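Local coordinates for D-3-phosphoglycerate dehydrogenase oxidoreductase protein (Ralstonia solanacearum, PDB 3GG9) that probably catalyses the NAD-dependent oxidation of D-3-phosphoglycerate, as a member of the D-isomer specific 2-hydroxyacid dehydrogenase family, at residues 5-10 against 29-34; 54-59 against 78-83; 217-222 against 245-250; 273-278 against 295-300. All blocks are in the same frame, centred on the assembly; numbering follows the deposited sequence. Where two conformers were deposited one is given.

Contact 1 (5-10 against 29-34); sequences IAVLDD and VKVFNN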
loop_
_atom_site.group_PDB
_atom_site.type_symbol
_atom_site.label_atom_id
_atom_site.label_comp_id
_atom_site.label_asym_id
_atom_site.label_seq_id
_atom_site.Cartn_x
_atom_site.Cartn_y
_atom_site.Cartn_z
ATOM N N ILE A 5 -4.589 37.468 -5.962
ATOM C CA ILE A 5 -4.929 36.220 -5.267
ATOM C C ILE A 5 -3.664 35.467 -4.878
ATOM O O ILE A 5 -2.709 35.403 -5.657
ATOM C CB ILE A 5 -5.853 35.322 -6.140
ATOM C CG1 ILE A 5 -7.172 36.034 -6.398
ATOM C CG2 ILE A 5 -6.069 33.917 -5.511
ATOM C CD1 ILE A 5 -8.071 35.356 -7.398
ATOM N N ALA A 6 -3.635 34.947 -3.649
ATOM C CA ALA A 6 -2.563 34.070 -3.224
ATOM C C ALA A 6 -3.105 32.726 -2.749
ATOM O O ALA A 6 -4.131 32.664 -2.066
ATOM C CB ALA A 6 -1.730 34.712 -2.145
ATOM N N VAL A 7 -2.400 31.664 -3.143
ATOM C CA VAL A 7 -2.658 30.314 -2.672
ATOM C C VAL A 7 -1.447 29.913 -1.829
ATOM O O VAL A 7 -0.309 29.961 -2.300
ATOM C CB VAL A 7 -2.776 29.288 -3.828
ATOM C CG1 VAL A 7 -3.165 27.921 -3.268
ATOM C CG2 VAL A 7 -3.777 29.740 -4.910
ATOM N N LEU A 8 -1.704 29.500 -0.595
ATOM C CA LEU A 8 -0.637 29.173 0.346
ATOM C C LEU A 8 -0.345 27.668 0.399
ATOM O O LEU A 8 -1.216 26.858 0.087
ATOM C CB LEU A 8 -1.072 29.644 1.735
ATOM C CG LEU A 8 -1.232 31.155 1.948
ATOM C CD1 LEU A 8 -1.504 31.414 3.410
ATOM C CD2 LEU A 8 0.044 31.896 1.509
ATOM N N ASP A 9 0.880 27.317 0.802
ATOM C CA ASP A 9 1.259 25.959 1.263
ATOM C C ASP A 9 1.120 24.826 0.237
ATOM O O ASP A 9 0.718 23.723 0.590
ATOM C CB ASP A 9 0.483 25.569 2.526
ATOM C CG ASP A 9 0.468 26.658 3.572
ATOM O OD1 ASP A 9 1.550 27.146 3.937
ATOM O OD2 ASP A 9 -0.636 27.007 4.043
ATOM N N ASP A 10 1.453 25.101 -1.017
ATOM C CA ASP A 10 1.324 24.093 -2.087
ATOM C C ASP A 10 2.696 23.489 -2.403
ATOM O O ASP A 10 3.366 23.904 -3.360
ATOM C CB ASP A 10 0.688 24.736 -3.321
ATOM C CG ASP A 10 0.570 23.777 -4.511
ATOM O OD1 ASP A 10 0.593 22.536 -4.332
ATOM O OD2 ASP A 10 0.459 24.292 -5.645
ATOM N N VAL A 29 -2.541 35.599 -9.795
ATOM C CA VAL A 29 -2.435 34.520 -8.793
ATOM C C VAL A 29 -0.983 34.183 -8.504
ATOM O O VAL A 29 -0.200 33.934 -9.422
ATOM C CB VAL A 29 -3.153 33.226 -9.244
ATOM C CG1 VAL A 29 -3.217 32.197 -8.093
ATOM C CG2 VAL A 29 -4.538 33.522 -9.729
ATOM N N LYS A 30 -0.631 34.188 -7.226
ATOM C CA LYS A 30 0.664 33.712 -6.781
ATOM C C LYS A 30 0.447 32.458 -5.933
ATOM O O LYS A 30 -0.341 32.464 -4.996
ATOM C CB LYS A 30 1.397 34.796 -5.975
ATOM C CG LYS A 30 2.815 34.413 -5.526
ATOM C CD LYS A 30 3.702 34.068 -6.717
ATOM C CE LYS A 30 4.789 33.068 -6.357
ATOM N NZ LYS A 30 5.975 33.715 -5.735
ATOM N N VAL A 31 1.136 31.378 -6.279
ATOM C CA VAL A 31 1.063 30.158 -5.492
ATOM C C VAL A 31 2.386 30.025 -4.754
ATOM O O VAL A 31 3.451 30.067 -5.369
ATOM C CB VAL A 31 0.832 28.912 -6.366
ATOM C CG1 VAL A 31 0.705 27.665 -5.487
ATOM C CG2 VAL A 31 -0.411 29.069 -7.275
ATOM N N PHE A 32 2.321 29.871 -3.438
ATOM C CA PHE A 32 3.540 29.639 -2.661
ATOM C C PHE A 32 3.721 28.147 -2.450
ATOM O O PHE A 32 2.730 27.412 -2.311
ATOM C CB PHE A 32 3.470 30.395 -1.326
ATOM C CG PHE A 32 3.458 31.886 -1.496
ATOM C CD1 PHE A 32 2.255 32.589 -1.519
ATOM C CD2 PHE A 32 4.653 32.583 -1.680
ATOM C CE1 PHE A 32 2.236 33.968 -1.706
ATOM C CE2 PHE A 32 4.651 33.967 -1.866
ATOM C CZ PHE A 32 3.444 34.659 -1.880
ATOM N N ASN A 33 4.978 27.708 -2.444
ATOM C CA ASN A 33 5.319 26.290 -2.362
ATOM C C ASN A 33 5.948 25.867 -1.027
ATOM O O ASN A 33 6.419 24.740 -0.873
ATOM C CB ASN A 33 6.220 25.874 -3.536
ATOM C CG ASN A 33 5.640 26.250 -4.883
ATOM O OD1 ASN A 33 6.334 26.798 -5.731
ATOM N ND2 ASN A 33 4.364 25.954 -5.088
ATOM N N ASN A 34 5.983 26.789 -0.074
ATOM C CA ASN A 34 6.402 26.448 1.273
ATOM C C ASN A 34 5.575 27.198 2.291
ATOM O O ASN A 34 4.772 28.061 1.933
ATOM C CB ASN A 34 7.907 26.662 1.475
ATOM C CG ASN A 34 8.368 28.060 1.108
ATOM O OD1 ASN A 34 7.694 29.045 1.386
ATOM N ND2 ASN A 34 9.543 28.146 0.489
HETATM O O HOH W 1 2.407 29.433 1.954
#
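Ile5 to Val7 and Val29 to Val31 run as parallel neighbours, their axes 4.6 Å apart at closest approach and inclined by 18°. The ladder is built from main-chain bonds that switch strands: Lys30 N to Ile5 O, Val7 N to Lys30 O, then Phe32 N to Val7 O, each 2.9 Å long. The last is almost linear, with 173° at the hydrogen. Pairing continues past the regular strands, where Asp10 N donates to Phe32 O and the Asn33 amide reaches back, ND2 to Asp10 O at 2.9 Å. That amide also bonds Asp13, so its rotation is fixed by two acceptors. A water accepts from Asp9 N and donates to Asn34 O, linking the two chains just past the strands.

This pair forms the border of a five-stranded parallel sheet in which 28-31 is the outermost strand within the chain and 4-7 is flanked on its other side by 51-54. On one face Val7 CG2 touches both Val29 CG1 (4.1 Å) and Val31 CG2 (4.2 Å), the Val7 and Val31 side chains lying alongside each other. Asp10 crosses the end of this row: with CG anti to the backbone N (chi1 177°), its OD2 comes to 3.4 Å from Val31 CG1, while its carboxylate takes the amides of Ala14 and Val15. On the other face the Phe32 ring lies beside Leu8, Phe32 CD1 to Leu8 CD2 at 3.8 Å. The Ala6 methyl meets the edge of the ring, and Lys30 CG covers one face of it, offset toward the rim.

Contact 2 (54-59 against 78-83); sequences LIRERT and TGRVSR. With SO4 (sulfate ion), chain E.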
loop_
_atom_site.group_PDB
_atom_site.type_symbol
_atom_site.label_atom_id
_atom_site.label_comp_id
_atom_site.label_asym_id
_atom_site.label_seq_id
_atom_site.Cartn_x
_atom_site.Cartn_y
_atom_site.Cartn_z
ATOM N N LEU A 54 -6.820 29.038 0.947
ATOM C CA LEU A 54 -6.186 28.166 1.931
ATOM C C LEU A 54 -6.397 26.700 1.561
ATOM O O LEU A 54 -7.492 26.302 1.143
ATOM C CB LEU A 54 -6.748 28.429 3.333
ATOM C CG LEU A 54 -6.568 29.824 3.952
ATOM C CD1 LEU A 54 -7.143 29.869 5.363
ATOM C CD2 LEU A 54 -5.094 30.215 3.984
ATOM N N ILE A 55 -5.336 25.916 1.720
ATOM C CA ILE A 55 -5.358 24.471 1.517
ATOM C C ILE A 55 -5.609 23.796 2.853
ATOM O O ILE A 55 -4.716 23.695 3.694
ATOM C CB ILE A 55 -4.061 23.949 0.856
ATOM C CG1 ILE A 55 -3.747 24.741 -0.418
ATOM C CG2 ILE A 55 -4.149 22.425 0.598
ATOM C CD1 ILE A 55 -2.526 24.249 -1.195
ATOM N N ARG A 56 -6.852 23.362 3.026
ATOM C CA ARG A 56 -7.287 22.696 4.244
ATOM C C ARG A 56 -6.849 23.440 5.510
ATOM O O ARG A 56 -7.064 24.641 5.620
ATOM C CB ARG A 56 -6.877 21.215 4.213
ATOM C CG ARG A 56 -7.603 20.446 3.100
ATOM C CD ARG A 56 -9.120 20.593 3.215
ATOM N NE ARG A 56 -9.612 20.239 4.550
ATOM C CZ ARG A 56 -10.345 21.029 5.337
ATOM N NH1 ARG A 56 -10.717 20.599 6.533
ATOM N NH2 ARG A 56 -10.712 22.239 4.937
ATOM N N GLU A 57 -6.210 22.752 6.451
ATOM C CA GLU A 57 -5.769 23.419 7.682
ATOM C C GLU A 57 -4.278 23.741 7.733
ATOM O O GLU A 57 -3.713 23.883 8.820
ATOM C CB GLU A 57 -6.167 22.595 8.911
ATOM C CG GLU A 57 -7.663 22.285 9.007
ATOM C CD GLU A 57 -8.217 22.481 10.424
ATOM O OE1 GLU A 57 -9.442 22.716 10.562
ATOM O OE2 GLU A 57 -7.430 22.418 11.396
ATOM N N ARG A 58 -3.636 23.865 6.572
ATOM C CA ARG A 58 -2.178 24.067 6.533
ATOM C C ARG A 58 -1.683 25.395 7.155
ATOM O O ARG A 58 -0.556 25.464 7.679
ATOM C CB ARG A 58 -1.642 23.892 5.104
ATOM C CG ARG A 58 -1.814 22.466 4.536
ATOM C CD ARG A 58 -1.174 22.309 3.171
ATOM N NE ARG A 58 -1.533 21.018 2.596
ATOM C CZ ARG A 58 -1.359 20.641 1.325
ATOM N NH1 ARG A 58 -0.828 21.424 0.407
ATOM N NH2 ARG A 58 -1.759 19.444 0.967
ATOM N N THR A 59 -2.515 26.434 7.074
ATOM C CA THR A 59 -2.222 27.752 7.655
ATOM C C THR A 59 -3.391 28.170 8.544
ATOM O O THR A 59 -4.557 28.035 8.155
ATOM C CB THR A 59 -1.948 28.826 6.555
ATOM O OG1 THR A 59 -0.666 28.582 5.968
ATOM C CG2 THR A 59 -1.927 30.254 7.135
ATOM N N THR A 78 -10.602 25.654 0.929
ATOM C CA THR A 78 -10.783 24.352 0.291
ATOM C C THR A 78 -11.361 23.416 1.358
ATOM O O THR A 78 -10.841 23.348 2.468
ATOM C CB THR A 78 -9.443 23.779 -0.297
ATOM O OG1 THR A 78 -8.437 23.754 0.721
ATOM C CG2 THR A 78 -8.956 24.581 -1.512
ATOM N N GLY A 79 -12.463 22.744 1.042
ATOM C CA GLY A 79 -13.151 21.915 2.015
ATOM C C GLY A 79 -13.929 22.721 3.046
ATOM O O GLY A 79 -14.154 23.921 2.869
ATOM N N ARG A 80 -14.328 22.055 4.129
ATOM C CA ARG A 80 -15.221 22.632 5.146
ATOM C C ARG A 80 -14.554 23.666 6.070
ATOM O O ARG A 80 -13.350 23.616 6.331
ATOM C CB ARG A 80 -15.873 21.511 5.980
ATOM C CG ARG A 80 -14.935 20.835 6.994
ATOM C CD ARG A 80 -15.408 19.427 7.387
ATOM N NE ARG A 80 -16.312 19.422 8.543
ATOM C CZ ARG A 80 -15.918 19.406 9.819
ATOM N NH1 ARG A 80 -16.825 19.398 10.790
ATOM N NH2 ARG A 80 -14.624 19.402 10.134
ATOM N N VAL A 81 -15.360 24.606 6.553
ATOM C CA VAL A 81 -14.931 25.567 7.566
ATOM C C VAL A 81 -15.564 25.160 8.890
ATOM O O VAL A 81 -16.795 25.081 8.997
ATOM C CB VAL A 81 -15.357 27.023 7.220
ATOM C CG1 VAL A 81 -14.801 28.005 8.252
ATOM C CG2 VAL A 81 -14.889 27.411 5.831
ATOM N N SER A 82 -14.725 24.886 9.886
ATOM C CA SER A 82 -15.215 24.494 11.212
ATOM C C SER A 82 -15.729 25.698 12.003
ATOM O O SER A 82 -15.038 26.711 12.141
ATOM C CB SER A 82 -14.139 23.746 12.004
ATOM O OG SER A 82 -13.057 24.595 12.343
ATOM N N ARG A 83 -16.950 25.571 12.512
ATOM C CA ARG A 83 -17.603 26.632 13.277
ATOM C C ARG A 83 -17.218 26.609 14.763
ATOM O O ARG A 83 -17.466 27.575 15.490
ATOM C CB ARG A 83 -19.128 26.531 13.126
ATOM C CG ARG A 83 -19.646 26.550 11.686
ATOM C CD ARG A 83 -19.177 27.794 10.929
ATOM N NE ARG A 83 -20.141 28.243 9.925
ATOM C CZ ARG A 83 -20.190 27.801 8.670
ATOM N NH1 ARG A 83 -21.110 28.280 7.842
ATOM N NH2 ARG A 83 -19.329 26.884 8.241
HETATM S S SO4 E . -12.876 18.286 4.291
HETATM O O1 SO4 E . -11.670 18.623 3.563
HETATM O O2 SO4 E . -13.843 19.362 4.175
HETATM O O3 SO4 E . -13.448 17.071 3.727
HETATM O O4 SO4 E . -12.508 18.068 5.690
#
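Arg56 crosses Thr78 at an angle and, in the conformer given, turns its guanidinium edge to the carbonyls of the 78-83 loop. In this conformer NH2 donates to Thr78 O at 2.7 Å, with the acceptor near the guanidinium plane, and, at a longer 3.3 Å, to Arg80 O, which lies 20° out of that plane. Bends at chi2 (-55°) and chi3 (-53°) fold the chain back over Thr78 and bring the group to these two oxygens. Its flat side is used differently: the sulfate lies over one face, offset toward the rim, with O1 2.8 Å from Arg56 NE.

Thr78 grips the Leu54-Arg56 backbone with its hydroxyl and its amide. The hydroxyl stands between its own backbone N and carbonyl carbon, from where OG1 donates to Leu54 O (2.8 Å) on an in-plane lone pair and accepts from Arg56 N at 2.8 Å. Because Thr78 N also bonds Leu54 O, that carbonyl is held by two donors. The type II' turn from Ile55 to Arg58 then carries the chain away from Thr78.

Arg80 N points at the sulfate, giving O2 a 2.7 Å bond, and Arg224 and Tyr312 also bond the anion, which probably came from the crystallisation liquor. Gly79, with positive phi, runs close by, its CA 3.4 Å from sulfate O2. Two loops leaving the C-terminal ends of adjacent parallel strands make such an anion pocket, here consistent with the place where a phosphate or carboxylate of the substrate might bind.

Contact 3 (217-222 against 245-250); sequences DVLSVH and ALFVNT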
loop_
_atom_site.group_PDB
_atom_site.type_symbol
_atom_site.label_atom_id
_atom_site.label_comp_id
_atom_site.label_asym_id
_atom_site.label_seq_id
_atom_site.Cartn_x
_atom_site.Cartn_y
_atom_site.Cartn_z
ATOM N N ASP A 217 -6.872 -6.533 14.994
ATOM C CA ASP A 217 -5.546 -6.772 14.431
ATOM C C ASP A 217 -5.064 -5.497 13.736
ATOM O O ASP A 217 -3.874 -5.209 13.676
ATOM C CB ASP A 217 -5.581 -7.970 13.472
ATOM C CG ASP A 217 -5.971 -9.264 14.177
ATOM O OD1 ASP A 217 -5.180 -9.754 15.017
ATOM O OD2 ASP A 217 -7.073 -9.791 13.905
ATOM N N VAL A 218 -6.023 -4.743 13.207
ATOM C CA VAL A 218 -5.786 -3.438 12.612
ATOM C C VAL A 218 -6.854 -2.536 13.222
ATOM O O VAL A 218 -8.040 -2.869 13.228
ATOM C CB VAL A 218 -5.912 -3.502 11.050
ATOM C CG1 VAL A 218 -5.920 -2.113 10.420
ATOM C CG2 VAL A 218 -4.804 -4.385 10.431
ATOM N N LEU A 219 -6.434 -1.404 13.774
ATOM C CA LEU A 219 -7.388 -0.451 14.322
ATOM C C LEU A 219 -7.189 0.886 13.633
ATOM O O LEU A 219 -6.105 1.485 13.676
ATOM C CB LEU A 219 -7.259 -0.333 15.848
ATOM C CG LEU A 219 -8.393 0.401 16.591
ATOM C CD1 LEU A 219 -8.445 -0.096 18.023
ATOM C CD2 LEU A 219 -8.301 1.938 16.556
ATOM N N SER A 220 -8.245 1.372 13.002
ATOM C CA SER A 220 -8.117 2.618 12.290
ATOM C C SER A 220 -9.070 3.650 12.827
ATOM O O SER A 220 -10.270 3.365 13.019
ATOM C CB SER A 220 -8.305 2.418 10.789
ATOM O OG SER A 220 -8.050 3.634 10.123
ATOM N N VAL A 221 -8.522 4.849 13.049
ATOM C CA VAL A 221 -9.242 5.997 13.658
ATOM C C VAL A 221 -9.822 7.000 12.653
ATOM O O VAL A 221 -9.088 7.594 11.859
ATOM C CB VAL A 221 -8.314 6.763 14.666
ATOM C CG1 VAL A 221 -9.120 7.780 15.443
ATOM C CG2 VAL A 221 -7.722 5.790 15.618
ATOM N N HIS A 222 -11.146 7.187 12.699
ATOM C CA HIS A 222 -11.829 8.127 11.816
ATOM C C HIS A 222 -12.755 9.095 12.540
ATOM O O HIS A 222 -13.979 9.012 12.427
ATOM C CB HIS A 222 -12.553 7.348 10.748
ATOM C CG HIS A 222 -11.636 6.472 9.973
ATOM N ND1 HIS A 222 -10.774 6.971 9.025
ATOM C CD2 HIS A 222 -11.379 5.149 10.065
ATOM C CE1 HIS A 222 -10.049 5.981 8.540
ATOM N NE2 HIS A 222 -10.391 4.868 9.160
ATOM N N ALA A 245 -0.472 -6.071 16.661
ATOM C CA ALA A 245 -1.498 -5.168 16.162
ATOM C C ALA A 245 -0.956 -3.923 15.484
ATOM O O ALA A 245 0.115 -3.410 15.836
ATOM C CB ALA A 245 -2.457 -4.791 17.282
ATOM N N LEU A 246 -1.703 -3.463 14.485
ATOM C CA LEU A 246 -1.417 -2.212 13.774
ATOM C C LEU A 246 -2.400 -1.068 14.125
ATOM O O LEU A 246 -3.631 -1.202 14.017
ATOM C CB LEU A 246 -1.347 -2.470 12.264
ATOM C CG LEU A 246 -1.368 -1.239 11.345
ATOM C CD1 LEU A 246 -0.007 -0.557 11.402
ATOM C CD2 LEU A 246 -1.740 -1.663 9.895
ATOM N N PHE A 247 -1.852 0.053 14.573
ATOM C CA PHE A 247 -2.653 1.246 14.829
ATOM C C PHE A 247 -2.545 2.232 13.663
ATOM O O PHE A 247 -1.447 2.645 13.312
ATOM C CB PHE A 247 -2.199 1.926 16.123
ATOM C CG PHE A 247 -2.951 3.194 16.428
ATOM C CD1 PHE A 247 -4.263 3.144 16.898
ATOM C CD2 PHE A 247 -2.362 4.431 16.228
ATOM C CE1 PHE A 247 -4.949 4.316 17.187
ATOM C CE2 PHE A 247 -3.039 5.603 16.509
ATOM C CZ PHE A 247 -4.340 5.545 16.994
ATOM N N VAL A 248 -3.680 2.601 13.055
ATOM C CA VAL A 248 -3.683 3.535 11.918
ATOM C C VAL A 248 -4.386 4.842 12.280
ATOM O O VAL A 248 -5.505 4.843 12.804
ATOM C CB VAL A 248 -4.344 2.910 10.618
ATOM C CG1 VAL A 248 -4.238 3.862 9.428
ATOM C CG2 VAL A 248 -3.704 1.554 10.261
ATOM N N ASN A 249 -3.738 5.963 11.989
ATOM C CA ASN A 249 -4.361 7.266 12.214
ATOM C C ASN A 249 -4.097 8.208 11.056
ATOM O O ASN A 249 -3.025 8.808 10.962
ATOM C CB ASN A 249 -3.892 7.895 13.546
ATOM C CG ASN A 249 -4.652 9.176 13.895
ATOM O OD1 ASN A 249 -5.649 9.527 13.265
ATOM N ND2 ASN A 249 -4.173 9.879 14.898
ATOM N N THR A 250 -5.099 8.355 10.188
ATOM C CA THR A 250 -5.051 9.364 9.158
ATOM C C THR A 250 -6.003 10.532 9.467
ATOM O O THR A 250 -6.349 11.296 8.573
ATOM C CB THR A 250 -5.438 8.753 7.787
ATOM O OG1 THR A 250 -6.775 8.280 7.877
ATOM C CG2 THR A 250 -4.546 7.563 7.457
HETATM O O HOH W 2 -7.132 6.361 10.437
#
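A beta-alpha-beta unit of the Rossmann-type NAD-binding domain brings strand 218-221 beside strand 246-249, with helix 235-238 in the connection. The strands are parallel, their axes 4.8 Å apart and 16° off alignment. Four backbone bonds stitch them: Leu246 N to Asp217 O, Leu219 N to Leu246 O, Val248 N to Leu219 O at 2.7 Å, and Val221 N to Val248 O at 3.0 Å.

On the side bearing Leu219, Val221 and Phe247, the phenyl ring reaches across the strand gap. Phe247 CG is anti to the backbone N (chi1 178°), which extends the ring toward the other strand so that CE1 meets Val221 CG2 at 3.5 Å and Leu219 CD2 at 4.2 Å. The valine branch approaches that ring obliquely. Helix 209-215 packs on Leu219 through Leu212 and Phe213.

Such a pair lies in the middle of a seven-stranded parallel sheet, strand 162-166 flanking 218-221 and strand 272-275 flanking 246-249. Its other face carries Val218, Ser220, Leu246 and Val248, and helix 109-123 packs on Val218, Ser220 and Leu246. Here the Val218 and Leu246 side chains lie side by side, CG2 to CD2 4.1 Å, while Ser220 OG rests against Val248 CB.

At the C-terminal ends the strands part, and a water links the two chains: it donates to Val221 O at 2.7 Å, accepts from Thr250 N and contacts Ser220 OG as a further hydrogen-bond partner. The His222 ring crosses Thr250 nearby, CE1 to OG1 4.1 Å, while Thr250 OG1 bonds Thr115 of helix 109-123.

Contact 4 (273-278 against 295-300); sequences AAIDVF and CICTPH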
loop_
_atom_site.group_PDB
_atom_site.type_symbol
_atom_site.label_atom_id
_atom_site.label_comp_id
_atom_site.label_asym_id
_atom_site.label_seq_id
_atom_site.Cartn_x
_atom_site.Cartn_y
_atom_site.Cartn_z
ATOM N N ALA A 273 2.553 1.051 13.906
ATOM C CA ALA A 273 1.658 2.124 13.550
ATOM C C ALA A 273 1.852 2.624 12.113
ATOM O O ALA A 273 2.929 2.496 11.529
ATOM C CB ALA A 273 1.756 3.242 14.535
ATOM N N ALA A 274 0.783 3.174 11.546
ATOM C CA ALA A 274 0.876 3.885 10.281
ATOM C C ALA A 274 0.111 5.198 10.457
ATOM O O ALA A 274 -1.060 5.199 10.839
ATOM C CB ALA A 274 0.309 3.038 9.120
ATOM N N ILE A 275 0.795 6.321 10.265
ATOM C CA ILE A 275 0.182 7.624 10.539
ATOM C C ILE A 275 0.391 8.597 9.376
ATOM O O ILE A 275 1.404 8.550 8.675
ATOM C CB ILE A 275 0.622 8.254 11.911
ATOM C CG1 ILE A 275 2.109 8.597 11.929
ATOM C CG2 ILE A 275 0.251 7.369 13.148
ATOM C CD1 ILE A 275 2.342 10.031 11.791
ATOM N N ASP A 276 -0.552 9.513 9.216
ATOM C CA ASP A 276 -0.505 10.473 8.113
ATOM C C ASP A 276 -0.535 11.899 8.653
ATOM O O ASP A 276 -0.425 12.836 7.911
ATOM C CB ASP A 276 -1.671 10.202 7.141
ATOM C CG ASP A 276 -1.640 11.095 5.896
ATOM O OD1 ASP A 276 -0.640 11.051 5.150
ATOM O OD2 ASP A 276 -2.635 11.832 5.648
ATOM N N VAL A 277 -0.614 12.054 9.970
ATOM C CA VAL A 277 -0.885 13.359 10.551
ATOM C C VAL A 277 0.002 13.573 11.772
ATOM O O VAL A 277 0.240 12.639 12.545
ATOM C CB VAL A 277 -2.387 13.511 10.976
ATOM C CG1 VAL A 277 -3.277 13.609 9.752
ATOM C CG2 VAL A 277 -2.831 12.337 11.893
ATOM N N PHE A 278 0.480 14.800 11.920
ATOM C CA PHE A 278 1.354 15.185 13.026
ATOM C C PHE A 278 0.808 16.425 13.738
ATOM O O PHE A 278 0.054 17.194 13.141
ATOM C CB PHE A 278 2.744 15.500 12.486
ATOM C CG PHE A 278 3.460 14.313 11.901
ATOM C CD1 PHE A 278 4.385 13.595 12.669
ATOM C CD2 PHE A 278 3.234 13.920 10.582
ATOM C CE1 PHE A 278 5.064 12.510 12.135
ATOM C CE2 PHE A 278 3.896 12.817 10.036
ATOM C CZ PHE A 278 4.829 12.125 10.807
ATOM N N CYS A 295 7.086 2.308 12.733
ATOM C CA CYS A 295 6.108 3.319 12.313
ATOM C C CYS A 295 6.309 3.639 10.844
ATOM O O CYS A 295 7.429 3.830 10.396
ATOM C CB CYS A 295 6.184 4.603 13.147
ATOM S SG CYS A 295 4.646 5.614 13.090
ATOM N N ILE A 296 5.218 3.649 10.093
ATOM C CA ILE A 296 5.238 4.166 8.731
ATOM C C ILE A 296 4.536 5.522 8.756
ATOM O O ILE A 296 3.377 5.616 9.154
ATOM C CB ILE A 296 4.571 3.169 7.765
ATOM C CG1 ILE A 296 5.477 1.929 7.638
ATOM C CG2 ILE A 296 4.307 3.817 6.394
ATOM C CD1 ILE A 296 4.785 0.693 7.218
ATOM N N CYS A 297 5.247 6.567 8.357
ATOM C CA CYS A 297 4.709 7.937 8.390
ATOM C C CYS A 297 4.709 8.532 7.009
ATOM O O CYS A 297 5.752 8.546 6.329
ATOM C CB CYS A 297 5.562 8.833 9.274
ATOM S SG CYS A 297 5.841 8.239 10.937
ATOM N N THR A 298 3.538 9.012 6.589
ATOM C CA THR A 298 3.410 9.767 5.364
ATOM C C THR A 298 3.081 11.203 5.712
ATOM O O THR A 298 2.498 11.485 6.783
ATOM C CB THR A 298 2.264 9.198 4.497
ATOM O OG1 THR A 298 1.132 9.041 5.345
ATOM C CG2 THR A 298 2.676 7.863 3.931
ATOM N N PRO A 299 3.447 12.140 4.814
ATOM C CA PRO A 299 3.322 13.554 5.134
ATOM C C PRO A 299 1.963 14.176 4.820
ATOM O O PRO A 299 1.848 15.021 3.928
ATOM C CB PRO A 299 4.433 14.186 4.279
ATOM C CG PRO A 299 4.463 13.315 3.069
ATOM C CD PRO A 299 4.126 11.925 3.526
ATOM N N HIS A 300 0.951 13.753 5.557
ATOM C CA HIS A 300 -0.385 14.306 5.452
ATOM C C HIS A 300 -0.878 14.363 4.013
ATOM O O HIS A 300 -1.248 15.440 3.527
ATOM C CB HIS A 300 -0.507 15.668 6.146
ATOM C CG HIS A 300 -1.908 15.997 6.565
ATOM N ND1 HIS A 300 -2.208 16.989 7.468
ATOM C CD2 HIS A 300 -3.092 15.447 6.203
ATOM C CE1 HIS A 300 -3.518 17.037 7.646
ATOM N NE2 HIS A 300 -4.078 16.122 6.875
#
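Strands 273-275 and 295-297 lie parallel, their axes 4.7 Å apart at closest approach and 11° off alignment, joined by Ile296 N to Ala273 O, Ile275 N to Ile296 O and Thr298 N to Ile275 O. They close one border of the seven-stranded Rossmann-type sheet, 295-297 being its outermost strand within the chain.

On one face Ile275 CG1 meets two sulfurs, Cys297 SG at 3.9 Å and Cys295 SG at 4.1 Å. Its chi1 of 65° sets CG1 between the backbone N and carbonyl carbon, and CD1 goes on to cover one face of the Phe278 ring. That ring presents its edge to Cys297, CZ to CB at 3.7 Å, while the sulfur stands oblique to it, a sulfur-aromatic contact of 5.3 Å to the centroid. Helix 260-267 covers Ala273 and Ile275 on this side.

Beyond the strands, Asp276 turns across Thr298. Thr298 OG1 donates to Asp276 OD1 (2.7 Å), which accepts with its anti lone pair, away from OD2; the amides of Ile301 and Gly302 supply further bonds to the carboxylate, so both oxygens are held. Trp138 of the second subunit packs on Phe278, Pro299 and His300, placing this loop at the dimer interface. His300 ND1 bonds Glu281, which resembles the histidine-glutamate pair of the family's active sites. Val277 CG1 sits centrally over one face of the imidazole, 3.9 Å from the ring centroid and 9° off its normal.

Contacts 1 and 2 lie in the five-stranded sheet domain, contacts 3 and 4 in the seven-stranded NAD-binding one. Contacts 1 and 2, centred 14 Å apart, join directly: Asp9 OD2 is 2.5 Å from Thr59 OG1, and Asp9 O is 2.8 Å from Arg58 NH1, both probable hydrogen bonds. Contacts 3 and 4, centred 11 Å apart, adjoin in one sheet, where strands 246-249 and 272-275 are neighbours and Phe247 O is 2.9 Å from Ala274 N. Across the domains, contacts 2 and 4 approach to about 5 Å between nearest atoms, consistent with an active-site cleft there, whereas the centres of contacts 1 and 3 are 33 Å apart.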